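Iron-containing alcohol dehydrogenase (PDB 3JZD) probably reduces maleylacetate to 3-oxoadipate with NADH or NADPH, as a homodimeric member of the iron-containing alcohol dehydrogenase family. Local coordinates at residues A[257-262]-A[306-311]. Residues are numbered along the deposited sequence; the frame is centred on the assembly and turned at random.
With NAD (nicotinamide-adenine-dinucleotide), chain E.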
ATOM      1  N   HIS A 257      -5.354  22.389  17.121  1.00 16.09           N
ATOM      2  CA  HIS A 257      -5.447  21.015  16.592  1.00 15.36           C
ATOM      3  C   HIS A 257      -4.305  20.023  16.958  1.00 14.60           C
ATOM      4  O   HIS A 257      -4.527  19.080  17.728  1.00 12.73           O
ATOM      5  CB  HIS A 257      -5.670  21.076  15.058  1.00 15.03           C
ATOM      6  CG  HIS A 257      -5.744  19.742  14.430  1.00 18.69           C
ATOM      7  ND1 HIS A 257      -6.902  18.997  14.416  1.00 21.37           N
ATOM      8  CD2 HIS A 257      -4.782  18.971  13.862  1.00 23.63           C
ATOM      9  CE1 HIS A 257      -6.651  17.832  13.831  1.00 21.90           C
ATOM     10  NE2 HIS A 257      -5.379  17.807  13.468  1.00 23.82           N
ATOM     11  N   ALA A 258      -3.110  20.223  16.424  1.00 14.93           N
ATOM     12  CA  ALA A 258      -1.987  19.275  16.661  1.00 16.60           C
ATOM     13  C   ALA A 258      -1.696  19.079  18.156  1.00 16.13           C
ATOM     14  O   ALA A 258      -1.484  17.953  18.648  1.00 14.00           O
ATOM     15  CB  ALA A 258      -0.731  19.752  15.935  1.00 16.40           C
ATOM     16  N   GLU A 259      -1.729  20.178  18.894  1.00 15.53           N
ATOM     17  CA  GLU A 259      -1.457  20.123  20.326  1.00 15.13           C
ATOM     18  C   GLU A 259      -2.503  19.315  21.088  1.00 13.98           C
ATOM     19  O   GLU A 259      -2.152  18.603  22.031  1.00 13.71           O
ATOM     20  CB  GLU A 259      -1.336  21.518  20.926  1.00 15.51           C
ATOM     21  CG  GLU A 259      -0.106  22.309  20.523  1.00 16.83           C
ATOM     22  CD  GLU A 259      -0.093  22.831  19.093  1.00 22.48           C
ATOM     23  OE1 GLU A 259      -1.173  22.905  18.431  1.00 20.33           O
ATOM     24  OE2 GLU A 259       1.042  23.133  18.620  1.00 28.44           O
ATOM     25  N   THR A 260      -3.767  19.424  20.701  1.00 13.87           N
ATOM     26  CA  THR A 260      -4.841  18.636  21.307  1.00 14.26           C
ATOM     27  C   THR A 260      -4.556  17.156  21.071  1.00 14.37           C
ATOM     28  O   THR A 260      -4.602  16.367  21.993  1.00 14.12           O
ATOM     29  CB  THR A 260      -6.229  19.034  20.760  1.00 16.20           C
ATOM     30  OG1 THR A 260      -6.488  20.389  21.087  1.00 15.51           O
ATOM     31  CG2 THR A 260      -7.360  18.178  21.324  1.00 15.67           C
ATOM     32  N   HIS A 261      -4.170  16.791  19.848  1.00 14.88           N
ATOM     33  CA  HIS A 261      -3.832  15.406  19.548  1.00 14.34           C
ATOM     34  C   HIS A 261      -2.717  14.918  20.437  1.00 13.69           C
ATOM     35  O   HIS A 261      -2.775  13.828  21.027  1.00 16.25           O
ATOM     36  CB  HIS A 261      -3.480  15.262  18.026  1.00 14.04           C
ATOM     37  CG  HIS A 261      -4.701  15.153  17.171  1.00 12.28           C
ATOM     38  ND1 HIS A 261      -5.274  13.944  16.864  1.00 13.61           N
ATOM     39  CD2 HIS A 261      -5.531  16.099  16.663  1.00 13.48           C
ATOM     40  CE1 HIS A 261      -6.384  14.148  16.174  1.00 11.81           C
ATOM     41  NE2 HIS A 261      -6.567  15.443  16.044  1.00 14.79           N
ATOM     42  N   THR A 262      -1.698  15.749  20.558  1.00 12.82           N
ATOM     43  CA  THR A 262      -0.516  15.401  21.304  1.00 13.84           C
ATOM     44  C   THR A 262      -0.842  15.118  22.790  1.00 14.61           C
ATOM     45  O   THR A 262      -0.398  14.151  23.343  1.00 17.60           O
ATOM     46  CB  THR A 262       0.507  16.527  21.199  1.00 13.04           C
ATOM     47  OG1 THR A 262       1.002  16.604  19.869  1.00 13.10           O
ATOM     48  CG2 THR A 262       1.679  16.309  22.169  1.00 13.44           C
ATOM     49  N   GLY A 306       9.650  19.061  24.316  1.00 17.49           N
ATOM     50  CA  GLY A 306       9.047  20.371  24.468  1.00 17.80           C
ATOM     51  C   GLY A 306       7.594  20.600  24.105  1.00 17.69           C
ATOM     52  O   GLY A 306       7.163  21.725  24.128  1.00 16.58           O
ATOM     53  N   ALA A 307       6.825  19.569  23.781  1.00 15.19           N
ATOM     54  CA  ALA A 307       5.416  19.809  23.489  1.00 16.37           C
ATOM     55  C   ALA A 307       4.640  19.930  24.812  1.00 16.68           C
ATOM     56  O   ALA A 307       5.034  19.346  25.816  1.00 14.96           O
ATOM     57  CB  ALA A 307       4.830  18.679  22.702  1.00 14.92           C
ATOM     58  N   PRO A 308       3.529  20.660  24.792  1.00 17.26           N
ATOM     59  CA  PRO A 308       2.640  20.699  25.962  1.00 17.99           C
ATOM     60  C   PRO A 308       1.990  19.312  26.130  1.00 18.66           C
ATOM     61  O   PRO A 308       1.775  18.593  25.133  1.00 17.30           O
ATOM     62  CB  PRO A 308       1.585  21.732  25.579  1.00 17.84           C
ATOM     63  CG  PRO A 308       1.647  21.856  24.136  1.00 20.63           C
ATOM     64  CD  PRO A 308       3.029  21.476  23.680  1.00 17.24           C
ATOM     65  N   VAL A 309       1.764  18.919  27.385  1.00 17.43           N
ATOM     66  CA  VAL A 309       1.164  17.631  27.729  1.00 16.90           C
ATOM     67  C   VAL A 309      -0.096  17.780  28.609  1.00 16.13           C
ATOM     68  O   VAL A 309      -0.664  16.790  29.072  1.00 14.92           O
ATOM     69  CB  VAL A 309       2.208  16.749  28.444  1.00 17.96           C
ATOM     70  CG1 VAL A 309       3.374  16.422  27.495  1.00 15.70           C
ATOM     71  CG2 VAL A 309       2.725  17.445  29.762  1.00 17.09           C
ATOM     72  N   ALA A 310      -0.523  19.021  28.832  1.00 15.75           N
ATOM     73  CA  ALA A 310      -1.677  19.318  29.670  1.00 15.14           C
ATOM     74  C   ALA A 310      -2.575  20.242  28.900  1.00 15.11           C
ATOM     75  O   ALA A 310      -2.104  21.268  28.388  1.00 14.37           O
ATOM     76  CB  ALA A 310      -1.217  19.974  30.988  1.00 15.54           C
ATOM     77  N   LEU A 311      -3.872  19.913  28.804  1.00 15.38           N
ATOM     78  CA  LEU A 311      -4.818  20.785  28.124  1.00 14.37           C
ATOM     79  C   LEU A 311      -4.838  22.160  28.776  1.00 14.63           C
ATOM     80  O   LEU A 311      -5.165  23.175  28.132  1.00 14.61           O
ATOM     81  CB  LEU A 311      -6.260  20.202  28.122  1.00 15.62           C
ATOM     82  CG  LEU A 311      -6.501  18.879  27.410  1.00 14.58           C
ATOM     83  CD1 LEU A 311      -7.914  18.401  27.680  1.00 11.23           C
ATOM     84  CD2 LEU A 311      -6.200  19.038  25.849  1.00 10.48           C
TER
HETATM   85  PA  NAD E 400      -2.392  24.039   9.826  1.00 26.34           P
HETATM   86  O1A NAD E 400      -2.587  23.682   8.382  1.00 30.14           O
HETATM   87  O2A NAD E 400      -3.654  24.570  10.353  1.00 24.21           O
HETATM   88  O5B NAD E 400      -1.060  24.920  10.018  1.00 28.39           O
HETATM   89  C5B NAD E 400      -0.848  25.665  11.215  1.00 27.83           C
HETATM   90  C4B NAD E 400       0.090  26.822  10.919  1.00 26.90           C
HETATM   91  O4B NAD E 400       1.391  26.373  10.593  1.00 23.94           O
HETATM   92  C3B NAD E 400      -0.382  27.613   9.705  1.00 29.25           C
HETATM   93  O3B NAD E 400      -0.241  28.989   9.918  1.00 32.77           O
HETATM   94  C2B NAD E 400       0.577  27.230   8.604  1.00 30.45           C
HETATM   95  O2B NAD E 400       0.714  28.245   7.637  1.00 28.51           O
HETATM   96  C1B NAD E 400       1.850  26.976   9.405  1.00 20.89           C
HETATM   97  N9A NAD E 400       2.757  26.046   8.732  1.00 22.98           N
HETATM   98  C8A NAD E 400       2.378  24.831   8.221  1.00 20.74           C
HETATM   99  N7A NAD E 400       3.470  24.239   7.712  1.00 25.99           N
HETATM  100  C5A NAD E 400       4.535  25.038   7.867  1.00 25.46           C
HETATM  101  C6A NAD E 400       5.879  24.924   7.480  1.00 26.30           C
HETATM  102  N6A NAD E 400       6.431  23.775   7.145  1.00 28.46           N
HETATM  103  N1A NAD E 400       6.727  25.971   7.750  1.00 30.71           N
HETATM  104  C2A NAD E 400       6.271  27.102   8.383  1.00 23.08           C
HETATM  105  N3A NAD E 400       4.949  27.211   8.775  1.00 24.83           N
HETATM  106  C4A NAD E 400       4.082  26.197   8.500  1.00 24.79           C
HETATM  107  O3  NAD E 400      -1.986  22.808  10.786  1.00 22.37           O
HETATM  108  PN  NAD E 400      -2.231  21.240  10.512  1.00 23.12           P
HETATM  109  O1N NAD E 400      -2.104  20.634  11.910  1.00 21.44           O
HETATM  110  O2N NAD E 400      -1.407  20.792   9.372  1.00 17.77           O
HETATM  111  O5D NAD E 400      -3.702  21.088  10.002  1.00 19.32           O
HETATM  112  C5D NAD E 400      -4.751  20.906  10.907  1.00 26.00           C
HETATM  113  C4D NAD E 400      -6.037  21.145  10.142  1.00 26.98           C
HETATM  114  O4D NAD E 400      -6.134  20.133   9.171  1.00 22.08           O
HETATM  115  C3D NAD E 400      -7.264  21.006  11.023  1.00 24.16           C
HETATM  116  O3D NAD E 400      -8.294  21.749  10.448  1.00 21.52           O
HETATM  117  C2D NAD E 400      -7.561  19.542  10.936  1.00 26.09           C
HETATM  118  O2D NAD E 400      -8.882  19.245  11.313  1.00 23.73           O
HETATM  119  C1D NAD E 400      -7.251  19.311   9.455  1.00 23.48           C
HETATM  120  N1N NAD E 400      -6.995  17.890   9.170  1.00 25.98           N
HETATM  121  C2N NAD E 400      -7.865  17.237   8.335  1.00 24.77           C
HETATM  122  C3N NAD E 400      -7.668  15.899   8.027  1.00 26.50           C
HETATM  123  C7N NAD E 400      -8.571  15.201   7.034  1.00 22.73           C
HETATM  124  O7N NAD E 400      -8.328  13.871   6.691  1.00 25.10           O
HETATM  125  N7N NAD E 400      -9.571  15.821   6.437  1.00 23.83           N
HETATM  126  C4N NAD E 400      -6.566  15.227   8.580  1.00 25.66           C
HETATM  127  C5N NAD E 400      -5.685  15.900   9.418  1.00 30.00           C
HETATM  128  C6N NAD E 400      -5.898  17.253   9.690  1.00 25.05           C
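The first turn of helix 257-272 runs beside the irregular segment 306-311, with the CA atoms of Glu259 and Pro308, and of Thr262 and Val309, 7.0 Å apart. No hydrogen bond joins the two segments. The contact is small and rests on van der Waals packing. Thr262 points at the loop. With chi1 at -68°, OG1 sits beside the backbone N and CG2 is anti to it. This sends the CG2 methyl to Pro308 O at 3.7 Å. The same methyl meets the methyl CB of Ala307 at 4.0 Å. The hydroxyl turns back to its own helix, where Thr262 OG1 gives a 3.1 Å hydrogen bond to Ala258 O. That donor stands 42° out of the carbonyl plane, and the same oxygen also accepts Thr262 N. Glu259 meets the pyrrolidine ring of Pro308 with its aliphatic part, CG to CG at 4.0 Å. A bend at chi2 (72°) turns the carboxylate away from the proline, back toward the start of the helix, and its OE2 is hydrogen-bonded to Thr170 of helix 165-182. Gly306 closes a Schellman motif at the end of helix 294-304, just before the loop makes this contact. The N-terminal end of the helical segment belongs to the cofactor site. One face of the His257 ring lies against the nicotinamide ribose of NAD, CE1 to NAD C2D at 3.5 Å, and His261 CD2 packs on the opposite face. The arrangement is loop-on-helix packing in the all-helical C-terminal part of the iron-containing alcohol dehydrogenase fold, on a helix whose N-terminal end lines the nicotinamide side of the NAD pocket.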